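Local coordinates for protein putative platelet activating factor (Streptococcus pneumoniae, PDB 2HSJ) that is of unconfirmed function but, as a member of the GDSL-like lipase/acylhydrolase family of SGNH hydrolases, probably hydrolyses ester or related acyl bonds, at residues K19-Y24 and L74-A79; Y48-L53 and I60-I65; I132-E137 and D177-Q182. All blocks are in the same frame, centred on the assembly; numbering follows the deposited sequence.

Contact 1 (K19-Y24 and L74-A79)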
loop_
_atom_site.group_PDB
_atom_site.type_symbol
_atom_site.label_atom_id
_atom_site.label_comp_id
_atom_site.label_asym_id
_atom_site.label_seq_id
_atom_site.Cartn_x
_atom_site.Cartn_y
_atom_site.Cartn_z
ATOM N N LYS D 19 -11.230 21.520 -14.716
ATOM C CA LYS D 19 -11.638 20.104 -14.727
ATOM C C LYS D 19 -10.667 19.237 -13.920
ATOM O O LYS D 19 -11.084 18.319 -13.216
ATOM C CB LYS D 19 -11.737 19.575 -16.154
ATOM C CG LYS D 19 -12.968 20.081 -16.882
ATOM C CD LYS D 19 -12.851 19.952 -18.417
ATOM C CE LYS D 19 -12.553 18.526 -18.880
ATOM N NZ LYS D 19 -12.437 18.432 -20.385
ATOM N N ILE D 20 -9.371 19.508 -14.059
ATOM C CA ILE D 20 -8.399 18.702 -13.321
ATOM C C ILE D 20 -8.449 19.017 -11.831
ATOM O O ILE D 20 -8.370 18.107 -11.009
ATOM C CB ILE D 20 -6.977 18.840 -13.885
ATOM C CG1 ILE D 20 -6.963 18.310 -15.320
ATOM C CG2 ILE D 20 -5.985 18.097 -12.993
ATOM C CD1 ILE D 20 -5.754 18.772 -16.157
ATOM N N GLN D 21 -8.644 20.291 -11.484
ATOM C CA GLN D 21 -8.809 20.622 -10.070
ATOM C C GLN D 21 -10.007 19.890 -9.424
ATOM O O GLN D 21 -9.924 19.387 -8.294
ATOM C CB GLN D 21 -8.948 22.138 -9.937
ATOM C CG GLN D 21 -7.663 22.855 -10.229
ATOM C CD GLN D 21 -7.824 24.338 -10.481
ATOM O OE1 GLN D 21 -8.914 24.807 -10.827
ATOM N NE2 GLN D 21 -6.716 25.083 -10.347
ATOM N N THR D 22 -11.110 19.805 -10.167
ATOM C CA THR D 22 -12.289 19.116 -9.677
ATOM C C THR D 22 -12.000 17.617 -9.478
ATOM O O THR D 22 -12.361 17.010 -8.458
ATOM C CB THR D 22 -13.454 19.335 -10.648
ATOM O OG1 THR D 22 -13.808 20.735 -10.623
ATOM C CG2 THR D 22 -14.665 18.459 -10.258
ATOM N N LYS D 23 -11.320 17.049 -10.457
ATOM C CA LYS D 23 -10.912 15.645 -10.420
ATOM C C LYS D 23 -10.061 15.391 -9.172
ATOM O O LYS D 23 -10.331 14.460 -8.395
ATOM C CB LYS D 23 -10.109 15.337 -11.680
ATOM C CG LYS D 23 -9.696 13.861 -11.838
ATOM C CD LYS D 23 -8.766 13.620 -12.995
ATOM C CE LYS D 23 -8.637 12.121 -13.310
ATOM N NZ LYS D 23 -7.588 11.865 -14.381
ATOM N N TYR D 24 -9.044 16.224 -8.957
ATOM C CA TYR D 24 -8.184 16.036 -7.805
ATOM C C TYR D 24 -8.931 16.209 -6.484
ATOM O O TYR D 24 -8.706 15.453 -5.545
ATOM C CB TYR D 24 -7.073 17.055 -7.871
ATOM C CG TYR D 24 -5.989 16.765 -8.900
ATOM C CD1 TYR D 24 -5.904 15.520 -9.564
ATOM C CD2 TYR D 24 -5.028 17.729 -9.198
ATOM C CE1 TYR D 24 -4.863 15.260 -10.498
ATOM C CE2 TYR D 24 -4.013 17.485 -10.115
ATOM C CZ TYR D 24 -3.916 16.258 -10.750
ATOM O OH TYR D 24 -2.890 16.022 -11.660
ATOM N N LEU D 74 -1.279 28.521 -5.526
ATOM C CA LEU D 74 -1.619 29.049 -4.216
ATOM C C LEU D 74 -3.136 29.147 -4.001
ATOM O O LEU D 74 -3.659 28.718 -2.972
ATOM C CB LEU D 74 -0.960 30.422 -4.010
ATOM C CG LEU D 74 -1.357 31.117 -2.699
ATOM C CD1 LEU D 74 -0.941 30.296 -1.458
ATOM C CD2 LEU D 74 -0.776 32.528 -2.665
ATOM N N GLU D 75 -3.838 29.688 -4.994
ATOM C CA GLU D 75 -5.282 29.863 -4.903
ATOM C C GLU D 75 -6.019 28.528 -4.727
ATOM O O GLU D 75 -7.014 28.447 -3.995
ATOM C CB GLU D 75 -5.764 30.567 -6.172
ATOM C CG GLU D 75 -7.190 31.029 -6.134
ATOM C CD GLU D 75 -7.709 31.417 -7.512
ATOM O OE1 GLU D 75 -6.898 31.878 -8.358
ATOM O OE2 GLU D 75 -8.928 31.250 -7.745
ATOM N N ASN D 76 -5.497 27.481 -5.380
ATOM C CA ASN D 76 -6.148 26.174 -5.410
ATOM C C ASN D 76 -5.365 25.105 -4.684
ATOM O O ASN D 76 -5.491 23.929 -5.006
ATOM C CB ASN D 76 -6.360 25.751 -6.852
ATOM C CG ASN D 76 -7.372 26.631 -7.534
ATOM O OD1 ASN D 76 -8.580 26.458 -7.350
ATOM N ND2 ASN D 76 -6.888 27.633 -8.261
ATOM N N LEU D 77 -4.556 25.512 -3.702
ATOM C CA LEU D 77 -3.622 24.588 -3.076
ATOM C C LEU D 77 -4.282 23.333 -2.500
ATOM O O LEU D 77 -3.692 22.235 -2.503
ATOM C CB LEU D 77 -2.842 25.323 -1.991
ATOM C CG LEU D 77 -1.724 24.537 -1.310
ATOM C CD1 LEU D 77 -0.672 24.059 -2.315
ATOM C CD2 LEU D 77 -1.060 25.439 -0.229
ATOM N N ASP D 78 -5.520 23.494 -2.029
ATOM C CA ASP D 78 -6.255 22.378 -1.437
ATOM C C ASP D 78 -6.450 21.210 -2.389
ATOM O O ASP D 78 -6.610 20.064 -1.949
ATOM C CB ASP D 78 -7.653 22.851 -0.984
ATOM C CG ASP D 78 -8.550 23.265 -2.143
ATOM O OD1 ASP D 78 -8.239 24.233 -2.854
ATOM O OD2 ASP D 78 -9.618 22.638 -2.311
ATOM N N ALA D 79 -6.500 21.494 -3.683
ATOM C CA ALA D 79 -6.694 20.407 -4.649
ATOM C C ALA D 79 -5.469 19.470 -4.707
ATOM O O ALA D 79 -5.552 18.361 -5.259
ATOM C CB ALA D 79 -7.007 20.979 -6.045
HETATM O O HOH W 1 -11.048 25.178 -9.130
#
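N76 is the first residue of 74-79 to meet the helix, and it meets Q21. It is also where the chain leaves helical geometry after helix 70-75. The two side chains cross at about a right angle. NE2 of Q21 comes 3.3 Å from CG of N76, with the amide planes 31° apart. The same NE2 lies 3.3 Å from ND2 of N76. Both are donors, so this is packing and not a bond. The amides find their partners separately: NE2 of Q21 bonds to the hydroxyl of Y68, ND2 of N76 donates to the carbonyl of L72, and OD1 of N76 accepts from R25. A water joins the two oxygens. It donates to OE1 of Q21 at 2.8 Å and weakly to OD1 of N76 at 3.3 Å. A chi2 of 164° straightens the Q21 side chain toward N76.

The backbone then turns back, and N of A79 bonds to O of N76 at 2.9 Å. This turn carries A79 to the helix, where its CA is 5.6 Å from the CA of Y24. The methyl of A79 points at the helix backbone, with CB 4.0 Å from O of Q21. Its carbonyl O sits 3.3 Å from CB of Y24 and accepts a hydrogen bond from N28. The Y24 ring turns off past A79. One of its faces carries CG2 of I20, and its hydroxyl bonds to the carbonyl of G64.

The contact thus lays the long N-terminal helix 3-30 against the end of helix 70-75 and the turn after it. I65, at the C-terminal side of edge strand 60-64, packs on Q21 and Y24. Behind 74-79, L74 and L77 rest on helix 104-121.

Contact 2 (Y48-L53 and I60-I65)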
loop_
_atom_site.group_PDB
_atom_site.type_symbol
_atom_site.label_atom_id
_atom_site.label_comp_id
_atom_site.label_asym_id
_atom_site.label_seq_id
_atom_site.Cartn_x
_atom_site.Cartn_y
_atom_site.Cartn_z
ATOM N N TYR D 48 4.589 13.735 -16.152
ATOM C CA TYR D 48 5.708 12.932 -15.670
ATOM C C TYR D 48 5.273 11.488 -15.479
ATOM O O TYR D 48 4.330 11.219 -14.699
ATOM C CB TYR D 48 6.116 13.505 -14.320
ATOM C CG TYR D 48 7.542 13.191 -13.837
ATOM C CD1 TYR D 48 8.284 14.182 -13.206
ATOM C CD2 TYR D 48 8.142 11.938 -14.021
ATOM C CE1 TYR D 48 9.550 13.950 -12.732
ATOM C CE2 TYR D 48 9.459 11.663 -13.527
ATOM C CZ TYR D 48 10.164 12.718 -12.921
ATOM O OH TYR D 48 11.448 12.499 -12.430
ATOM N N PRO D 49 5.950 10.537 -16.158
ATOM C CA PRO D 49 5.630 9.107 -15.941
ATOM C C PRO D 49 6.267 8.610 -14.685
ATOM O O PRO D 49 7.244 7.868 -14.678
ATOM C CB PRO D 49 6.212 8.398 -17.177
ATOM C CG PRO D 49 7.350 9.299 -17.613
ATOM C CD PRO D 49 6.991 10.734 -17.194
ATOM N N LEU D 50 5.679 9.004 -13.564
ATOM C CA LEU D 50 6.277 8.682 -12.268
ATOM C C LEU D 50 6.405 7.191 -11.971
ATOM O O LEU D 50 7.442 6.731 -11.502
ATOM C CB LEU D 50 5.472 9.356 -11.165
ATOM C CG LEU D 50 5.485 10.868 -11.212
ATOM C CD1 LEU D 50 4.342 11.452 -10.339
ATOM C CD2 LEU D 50 6.808 11.400 -10.750
ATOM N N GLN D 51 5.311 6.468 -12.203
ATOM C CA GLN D 51 5.308 5.030 -11.911
ATOM C C GLN D 51 6.395 4.318 -12.685
ATOM O O GLN D 51 7.132 3.506 -12.135
ATOM C CB GLN D 51 3.961 4.430 -12.303
ATOM C CG GLN D 51 3.879 2.944 -12.136
ATOM C CD GLN D 51 2.730 2.370 -12.922
ATOM O OE1 GLN D 51 2.542 2.684 -14.097
ATOM N NE2 GLN D 51 1.967 1.489 -12.283
ATOM N N GLU D 52 6.441 4.577 -14.000
ATOM C CA GLU D 52 7.327 3.788 -14.846
ATOM C C GLU D 52 8.796 4.182 -14.726
ATOM O O GLU D 52 9.665 3.400 -15.144
ATOM C CB GLU D 52 6.827 3.801 -16.290
ATOM C CG GLU D 52 5.479 3.155 -16.412
ATOM C CD GLU D 52 5.053 3.070 -17.859
ATOM O OE1 GLU D 52 5.487 2.150 -18.574
ATOM O OE2 GLU D 52 4.302 3.969 -18.305
ATOM N N LEU D 53 9.062 5.363 -14.170
ATOM C CA LEU D 53 10.477 5.769 -14.010
ATOM C C LEU D 53 10.988 5.658 -12.578
ATOM O O LEU D 53 12.206 5.494 -12.378
ATOM C CB LEU D 53 10.714 7.173 -14.585
ATOM C CG LEU D 53 10.439 7.270 -16.096
ATOM C CD1 LEU D 53 10.698 8.712 -16.532
ATOM C CD2 LEU D 53 11.298 6.325 -16.936
ATOM N N ILE D 60 4.105 7.537 -5.000
ATOM C CA ILE D 60 4.248 8.922 -5.424
ATOM C C ILE D 60 2.989 9.230 -6.214
ATOM O O ILE D 60 2.630 8.526 -7.145
ATOM C CB ILE D 60 5.464 9.093 -6.377
ATOM C CG1 ILE D 60 6.707 8.502 -5.686
ATOM C CG2 ILE D 60 5.618 10.597 -6.764
ATOM C CD1 ILE D 60 8.045 8.564 -6.502
ATOM N N VAL D 61 2.312 10.289 -5.789
ATOM C CA VAL D 61 1.041 10.665 -6.408
ATOM C C VAL D 61 1.171 11.974 -7.175
ATOM O O VAL D 61 1.755 12.948 -6.685
ATOM C CB VAL D 61 -0.116 10.740 -5.332
ATOM C CG1 VAL D 61 -1.415 11.294 -5.888
ATOM C CG2 VAL D 61 -0.390 9.364 -4.743
ATOM N N ASN D 62 0.582 11.996 -8.374
ATOM C CA ASN D 62 0.685 13.143 -9.262
ATOM C C ASN D 62 -0.408 14.142 -8.931
ATOM O O ASN D 62 -1.609 13.837 -9.022
ATOM C CB ASN D 62 0.504 12.672 -10.699
ATOM C CG ASN D 62 1.077 13.655 -11.687
ATOM O OD1 ASN D 62 0.824 14.848 -11.595
ATOM N ND2 ASN D 62 1.894 13.162 -12.631
ATOM N N ARG D 63 0.014 15.355 -8.589
ATOM C CA ARG D 63 -0.933 16.456 -8.475
ATOM C C ARG D 63 -0.424 17.641 -9.318
ATOM O O ARG D 63 -0.519 18.793 -8.911
ATOM C CB ARG D 63 -1.147 16.849 -6.989
ATOM C CG ARG D 63 -2.055 15.855 -6.205
ATOM C CD ARG D 63 -3.480 15.947 -6.721
ATOM N NE ARG D 63 -4.460 15.103 -6.025
ATOM C CZ ARG D 63 -4.691 13.827 -6.361
ATOM N NH1 ARG D 63 -3.992 13.237 -7.340
ATOM N NH2 ARG D 63 -5.628 13.119 -5.696
ATOM N N GLY D 64 0.035 17.339 -10.529
ATOM C CA GLY D 64 0.439 18.411 -11.455
ATOM C C GLY D 64 -0.703 18.830 -12.371
ATOM O O GLY D 64 -1.643 18.057 -12.626
ATOM N N ILE D 65 -0.619 20.058 -12.878
ATOM C CA ILE D 65 -1.616 20.580 -13.812
ATOM C C ILE D 65 -0.941 21.414 -14.890
ATOM O O ILE D 65 -0.184 22.360 -14.591
ATOM C CB ILE D 65 -2.693 21.445 -13.109
ATOM C CG1 ILE D 65 -3.383 20.639 -12.013
ATOM C CG2 ILE D 65 -3.696 22.008 -14.140
ATOM C CD1 ILE D 65 -4.622 21.267 -11.395
HETATM O O HOH W 2 2.075 10.115 -13.353
#
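L50 and N62 meet at about a right angle, and so do L50 and I60. One methyl does the touching in both cases. CD1 of L50 lies 3.9 Å from CG2 of I60 and 3.8 Å from ND2 of N62. I60 and N62 are two apart on strand 60-64, so both side chains point to the same side, toward helix 50-54. The other methyl of L50, CD2, sits 3.5 Å above one face of the Y48 ring, offset toward its rim.

The N62 amide carries the polar half. With CG anti to the backbone N (chi1 -159°), it extends toward Y48. ND2 stays 3.7 Å from O of Y48, and a water fills the role of bridge. The water donates to O of Y48 at 2.8 Å and accepts from ND2 of N62 at 3.1 Å. ND2 also donates to the carbonyl of V45. On the other end of the amide, OD1 accepts from N of G64 at 2.8 Å, with an N-H...O angle of 159°. This is an Asx turn. Both segments also meet a second subunit: Q51 NE2 bonds to O of I60 of that subunit, and E52 forms a salt bridge with its R63.

The chemistry is therefore split. The leucine methyl packs on I60 and, with F39 of the neighbouring strand, adds to the apolar side of the sheet. The amide is gripped at both ends, which should fix its rotation. It ties N62 of the strand to V45 and, through water, to Y48 just before helix 50-54.

Contact 3 (I132-E137 and D177-Q182)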
loop_
_atom_site.group_PDB
_atom_site.type_symbol
_atom_site.label_atom_id
_atom_site.label_comp_id
_atom_site.label_asym_id
_atom_site.label_seq_id
_atom_site.Cartn_x
_atom_site.Cartn_y
_atom_site.Cartn_z
ATOM N N ILE D 132 13.697 25.435 -11.320
ATOM C CA ILE D 132 13.060 25.495 -12.635
ATOM C C ILE D 132 14.023 24.912 -13.676
ATOM O O ILE D 132 15.221 25.186 -13.670
ATOM C CB ILE D 132 12.693 26.954 -12.980
ATOM C CG1 ILE D 132 11.734 27.523 -11.924
ATOM C CG2 ILE D 132 12.169 27.070 -14.415
ATOM C CD1 ILE D 132 11.543 29.051 -11.993
ATOM N N LEU D 133 13.490 24.101 -14.589
ATOM C CA LEU D 133 14.354 23.400 -15.528
ATOM C C LEU D 133 14.825 24.322 -16.659
ATOM O O LEU D 133 14.163 25.320 -16.961
ATOM C CB LEU D 133 13.631 22.186 -16.112
ATOM C CG LEU D 133 12.919 21.261 -15.129
ATOM C CD1 LEU D 133 12.398 20.022 -15.859
ATOM C CD2 LEU D 133 13.854 20.859 -14.040
ATOM N N PRO D 134 15.952 23.983 -17.321
ATOM C CA PRO D 134 16.423 24.778 -18.475
ATOM C C PRO D 134 15.507 24.588 -19.685
ATOM O O PRO D 134 14.735 23.612 -19.756
ATOM C CB PRO D 134 17.812 24.203 -18.786
ATOM C CG PRO D 134 17.745 22.785 -18.227
ATOM C CD PRO D 134 16.798 22.801 -17.056
ATOM N N VAL D 135 15.610 25.525 -20.616
ATOM C CA VAL D 135 14.987 25.424 -21.911
ATOM C C VAL D 135 16.073 25.281 -22.966
ATOM O O VAL D 135 17.263 25.518 -22.703
ATOM C CB VAL D 135 14.110 26.658 -22.206
ATOM C CG1 VAL D 135 12.950 26.690 -21.238
ATOM C CG2 VAL D 135 14.938 27.967 -22.157
ATOM N N ASN D 136 15.656 24.907 -24.172
ATOM C CA ASN D 136 16.566 24.871 -25.307
ATOM C C ASN D 136 16.289 26.090 -26.157
ATOM O O ASN D 136 15.156 26.316 -26.587
ATOM C CB ASN D 136 16.430 23.560 -26.083
ATOM C CG ASN D 136 17.523 23.397 -27.131
ATOM O OD1 ASN D 136 17.586 24.163 -28.078
ATOM N ND2 ASN D 136 18.404 22.408 -26.946
ATOM N N GLU D 137 17.345 26.880 -26.382
ATOM C CA GLU D 137 17.205 28.185 -27.024
ATOM C C GLU D 137 17.385 28.131 -28.552
ATOM O O GLU D 137 17.396 29.175 -29.207
ATOM C CB GLU D 137 18.141 29.221 -26.359
ATOM C CG GLU D 137 17.699 29.615 -24.932
ATOM C CD GLU D 137 18.664 30.580 -24.226
ATOM O OE1 GLU D 137 19.695 30.941 -24.833
ATOM O OE2 GLU D 137 18.380 30.999 -23.075
ATOM N N ASP D 177 21.251 21.840 -13.691
ATOM C CA ASP D 177 22.520 21.513 -14.339
ATOM C C ASP D 177 22.538 20.082 -14.892
ATOM O O ASP D 177 23.219 19.805 -15.897
ATOM C CB ASP D 177 23.691 21.754 -13.387
ATOM C CG ASP D 177 23.916 23.245 -13.073
ATOM O OD1 ASP D 177 23.563 24.117 -13.898
ATOM O OD2 ASP D 177 24.498 23.547 -12.004
ATOM N N CYS D 178 21.772 19.186 -14.268
ATOM C CA CYS D 178 21.672 17.792 -14.736
ATOM C C CYS D 178 21.039 17.642 -16.107
ATOM O O CYS D 178 21.245 16.629 -16.778
ATOM C CB CYS D 178 20.898 16.921 -13.750
ATOM S SG CYS D 178 21.802 16.690 -12.182
ATOM N N LEU D 179 20.256 18.637 -16.512
ATOM C CA LEU D 179 19.497 18.555 -17.757
ATOM C C LEU D 179 20.121 19.388 -18.868
ATOM O O LEU D 179 19.657 19.343 -20.002
ATOM C CB LEU D 179 18.022 18.955 -17.550
ATOM C CG LEU D 179 17.254 18.088 -16.558
ATOM C CD1 LEU D 179 15.812 18.569 -16.520
ATOM C CD2 LEU D 179 17.364 16.617 -16.914
ATOM N N THR D 180 21.180 20.128 -18.542
ATOM C CA THR D 180 21.816 20.990 -19.555
ATOM C C THR D 180 22.870 20.264 -20.371
ATOM O O THR D 180 23.495 19.305 -19.899
ATOM C CB THR D 180 22.470 22.246 -18.936
ATOM O OG1 THR D 180 23.421 21.847 -17.940
ATOM C CG2 THR D 180 21.414 23.139 -18.302
ATOM N N ASP D 181 23.077 20.727 -21.594
ATOM C CA ASP D 181 24.230 20.286 -22.374
ATOM C C ASP D 181 25.405 21.208 -22.015
ATOM O O ASP D 181 25.308 22.026 -21.094
ATOM C CB ASP D 181 23.903 20.269 -23.881
ATOM C CG ASP D 181 23.575 21.644 -24.433
ATOM O OD1 ASP D 181 23.859 22.642 -23.753
ATOM O OD2 ASP D 181 23.046 21.712 -25.564
ATOM N N GLN D 182 26.516 21.088 -22.724
ATOM C CA GLN D 182 27.688 21.882 -22.377
ATOM C C GLN D 182 27.560 23.368 -22.736
ATOM O O GLN D 182 28.390 24.172 -22.313
ATOM C CB GLN D 182 28.948 21.270 -23.001
ATOM C CG GLN D 182 29.087 19.765 -22.715
ATOM C CD GLN D 182 28.989 19.432 -21.240
ATOM O OE1 GLN D 182 28.169 18.595 -20.832
ATOM N NE2 GLN D 182 29.819 20.091 -20.424
#
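Two chain segments near one edge of the parallel sheet pack together here: the loop after strand 126-130 and the short helix 176-179, which follows edge strand 170-173. L133 and P134 come from the loop, L179 from the short helix and T180 from the turn after it. The two leucines meet through their methyls, CD1 of L133 to CD1 of L179 at 3.8 Å. CD2 of L133 is almost as near that same methyl of L179. The P134 ring crosses both L179 and T180 at about a right angle. Its CG does most of the touching, 3.9 Å from CB of L179 and 3.7 Å from CG2 of T180.

The two branches of T180 do different jobs. CG2, anti to the carbonyl carbon, faces the proline. OG1 (chi1 56°) turns back and donates to O of D177 at 2.9 Å, a bond made 31° out of the carbonyl plane. L133 also packs on V175, P134 on N150 of helix 150-164, and L179 on A204 of helix 199-209.

Across the two segments the contact is wholly apolar, made by methyls, a methylene and a proline ring. Polar ties run alongside it instead: V135 bonds to L186 and L179 to K187, backbone to backbone. The hydroxyl of T180 is spent on its own turn, which leaves its methyl for the proline.

Contacts 1 and 2 are neighbours, with centres 16 Å apart, and they touch: R63 lies against both Y24 and A79. Along the chain, contact 2 is nested inside the loop closed by contact 1; contact 3 opens only after both. Its centre is 29 Å from that of contact 1, on the opposite side of the chain's centre, and 21 Å from that of contact 2. Contact 2 packs helix 50-54 on edge strand 60-64, and contact 1 sets helix 3-30 beside that edge. Contact 3 joins two connections that follow strands 126-130 and 170-173, the latter the other edge. A five-stranded parallel sheet flanked by helices is consistent with an SGNH hydrolase.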